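Local coordinates for protein defensin (Pachyrhizus erosus, PDB 3PSM) that probably acts as an antifungal, antimicrobial defensin of plants, a small disulfide-rich protein that forms dimers in the crystal, at residues A[6-11]-A[26-31]. Sequence-based numbering, arbitrary orientation.
Sequences LADTFR and NKEHLI
Glu-28 reaches across to the loop 6-11 and places one carboxylate oxygen on the backbone N-H of Asp-8. The bond from Asp-8 N to Glu-28 OE2 measures 2.7 Å and is fairly straight, with 161° at the hydrogen. The donor arrives on the syn side of OE2, 18° out of the carboxylate plane. What brings the oxygen there is the shape of the glutamate chain: CG lies anti to the carbonyl carbon, and the chain continues extended beyond it, bridging the 8.0 Å between the CA atoms of Ala-7 and Glu-28, so the side chain and not the backbone makes the contact. Glu-28 OE2 also touches the alpha carbon of Ala-7, 3.4 Å from CA, and lies 3.6 Å from the CB atoms of Ala-7 and Asp-8.

The second oxygen, OE1, looks to the side chain of the same Asp-8. Asp-8 turns its own carboxylate beside that of Glu-28, the two planes being only 17° apart, and Asp-8 OD2 comes to 3.8 Å from Glu-28 OE1. Two like charges at this separation would be expected to repel, and water mediates between them: one molecule donates to Glu-28 OE1 at 2.6 Å and, weakly, to Asp-8 OD2. Another water donates to Leu-6 O and makes a weak bond to OE1. The closeness of the two carboxylates would tend to raise their proton affinity, an effect that the N-H of Asp-8, the waters and a bond to His-23 probably offset for Glu-28.

That further partner of OE2, His-23 NE2, is on helix 17-27, so the glutamate ties the loop to that helix as well. In this cysteine-stabilised alpha-beta fold of plant defensins, the contact joins the loop following strand 2-6 to the turn leaving helix 17-27, while Ala-7 bonds through its backbone to Cys-41 on strand 41-46.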
loop_
_atom_site.group_PDB
_atom_site.type_symbol
_atom_site.label_atom_id
_atom_site.label_comp_id
_atom_site.label_asym_id
_atom_site.label_seq_id
_atom_site.Cartn_x
_atom_site.Cartn_y
_atom_site.Cartn_z
ATOM N N LEU A 6 -16.281 1.702 -4.045
ATOM C CA LEU A 6 -15.315 2.270 -4.983
ATOM C C LEU A 6 -14.588 3.454 -4.382
ATOM O O LEU A 6 -15.147 4.285 -3.665
ATOM C CB LEU A 6 -16.026 2.730 -6.273
ATOM C CG LEU A 6 -16.441 1.592 -7.170
ATOM C CD1 LEU A 6 -17.354 2.176 -8.271
ATOM C CD2 LEU A 6 -15.275 0.866 -7.820
ATOM N N ALA A 7 -13.313 3.581 -4.712
ATOM C CA ALA A 7 -12.566 4.793 -4.441
ATOM C C ALA A 7 -13.299 5.981 -5.052
ATOM O O ALA A 7 -13.924 5.837 -6.122
ATOM C CB ALA A 7 -11.161 4.650 -4.979
ATOM N N ASP A 8 -13.133 7.129 -4.476
ATOM C CA ASP A 8 -13.758 8.308 -5.000
ATOM C C ASP A 8 -13.025 8.908 -6.200
ATOM O O ASP A 8 -13.678 9.335 -7.152
ATOM C CB ASP A 8 -13.875 9.373 -3.861
ATOM C CG ASP A 8 -15.024 9.139 -2.887
ATOM O OD1 ASP A 8 -15.955 8.349 -3.160
ATOM O OD2 ASP A 8 -15.003 9.788 -1.810
ATOM N N THR A 9 -11.697 8.957 -6.174
ATOM C CA THR A 9 -10.918 9.744 -7.134
ATOM C C THR A 9 -9.724 8.998 -7.674
ATOM O O THR A 9 -8.828 9.586 -8.207
ATOM C CB THR A 9 -10.472 11.083 -6.480
ATOM O OG1 THR A 9 -9.773 10.763 -5.262
ATOM C CG2 THR A 9 -11.697 11.927 -6.150
ATOM N N PHE A 10 -9.695 7.692 -7.575
ATOM C CA PHE A 10 -8.614 6.906 -8.196
ATOM C C PHE A 10 -8.681 7.069 -9.710
ATOM O O PHE A 10 -9.755 6.898 -10.285
ATOM C CB PHE A 10 -8.758 5.464 -7.754
ATOM C CG PHE A 10 -7.662 4.534 -8.294
ATOM C CD1 PHE A 10 -6.516 4.272 -7.548
ATOM C CD2 PHE A 10 -7.779 3.923 -9.514
ATOM C CE1 PHE A 10 -5.555 3.410 -8.006
ATOM C CE2 PHE A 10 -6.785 3.035 -9.972
ATOM C CZ PHE A 10 -5.686 2.790 -9.211
ATOM N N ARG A 11 -7.539 7.326 -10.324
ATOM C CA ARG A 11 -7.502 7.547 -11.765
ATOM C C ARG A 11 -7.110 6.343 -12.579
ATOM O O ARG A 11 -6.038 5.749 -12.355
ATOM C CB ARG A 11 -6.488 8.661 -12.039
ATOM C CG ARG A 11 -6.446 9.058 -13.511
ATOM C CD ARG A 11 -5.548 10.214 -13.794
ATOM N NE ARG A 11 -5.987 11.449 -13.190
ATOM C CZ ARG A 11 -6.884 12.291 -13.608
ATOM N NH1 ARG A 11 -7.481 12.090 -14.768
ATOM N NH2 ARG A 11 -7.168 13.393 -12.904
ATOM N N ASN A 26 -3.814 6.653 1.812
ATOM C CA ASN A 26 -3.092 7.934 1.861
ATOM C C ASN A 26 -3.817 9.090 1.274
ATOM O O ASN A 26 -3.489 10.241 1.638
ATOM C CB ASN A 26 -1.718 7.761 1.190
ATOM C CG ASN A 26 -0.909 6.725 1.916
ATOM O OD1 ASN A 26 -0.833 6.766 3.174
ATOM N ND2 ASN A 26 -0.301 5.816 1.196
ATOM N N LYS A 27 -4.770 8.877 0.369
ATOM C CA LYS A 27 -5.612 9.926 -0.152
ATOM C C LYS A 27 -6.959 9.984 0.555
ATOM O O LYS A 27 -7.486 11.047 0.847
ATOM C CB LYS A 27 -5.799 9.845 -1.652
ATOM C CG LYS A 27 -4.490 9.972 -2.375
ATOM C CD LYS A 27 -4.167 11.443 -2.539
ATOM C CE LYS A 27 -2.930 11.629 -3.402
ATOM N NZ LYS A 27 -1.722 11.111 -2.675
ATOM N N GLU A 28 -7.550 8.832 0.837
ATOM C CA GLU A 28 -8.866 8.793 1.473
ATOM C C GLU A 28 -8.807 8.461 2.960
ATOM O O GLU A 28 -9.819 8.580 3.674
ATOM C CB GLU A 28 -9.806 7.844 0.711
ATOM C CG GLU A 28 -10.063 8.267 -0.713
ATOM C CD GLU A 28 -11.252 7.592 -1.381
ATOM O OE1 GLU A 28 -12.293 7.360 -0.731
ATOM O OE2 GLU A 28 -11.154 7.345 -2.613
ATOM N N HIS A 29 -7.633 8.128 3.496
ATOM C CA HIS A 29 -7.466 7.858 4.922
ATOM C C HIS A 29 -8.418 6.751 5.389
ATOM O O HIS A 29 -8.917 6.744 6.547
ATOM C CB HIS A 29 -7.526 9.141 5.781
ATOM C CG HIS A 29 -6.363 10.013 5.440
ATOM N ND1 HIS A 29 -5.042 9.739 5.790
ATOM C CD2 HIS A 29 -6.343 11.157 4.714
ATOM C CE1 HIS A 29 -4.260 10.690 5.313
ATOM N NE2 HIS A 29 -5.030 11.557 4.663
ATOM N N LEU A 30 -8.573 5.771 4.553
ATOM C CA LEU A 30 -9.417 4.607 4.845
ATOM C C LEU A 30 -8.536 3.447 5.262
ATOM O O LEU A 30 -7.310 3.578 5.446
ATOM C CB LEU A 30 -10.359 4.317 3.676
ATOM C CG LEU A 30 -11.216 5.509 3.238
ATOM C CD1 LEU A 30 -12.107 5.154 2.052
ATOM C CD2 LEU A 30 -12.016 6.053 4.421
ATOM N N ILE A 31 -9.114 2.278 5.416
ATOM C CA ILE A 31 -8.371 1.149 5.973
ATOM C C ILE A 31 -7.393 0.542 4.978
ATOM O O ILE A 31 -6.229 0.319 5.297
ATOM C CB ILE A 31 -9.313 0.060 6.504
ATOM C CG1 ILE A 31 -10.201 0.584 7.628
ATOM C CG2 ILE A 31 -8.531 -1.165 6.947
ATOM C CD1 ILE A 31 -11.330 -0.380 7.938
HETATM O O HOH W 1 -14.124 4.494 -0.975
HETATM O O HOH W 2 -13.587 8.744 1.031
#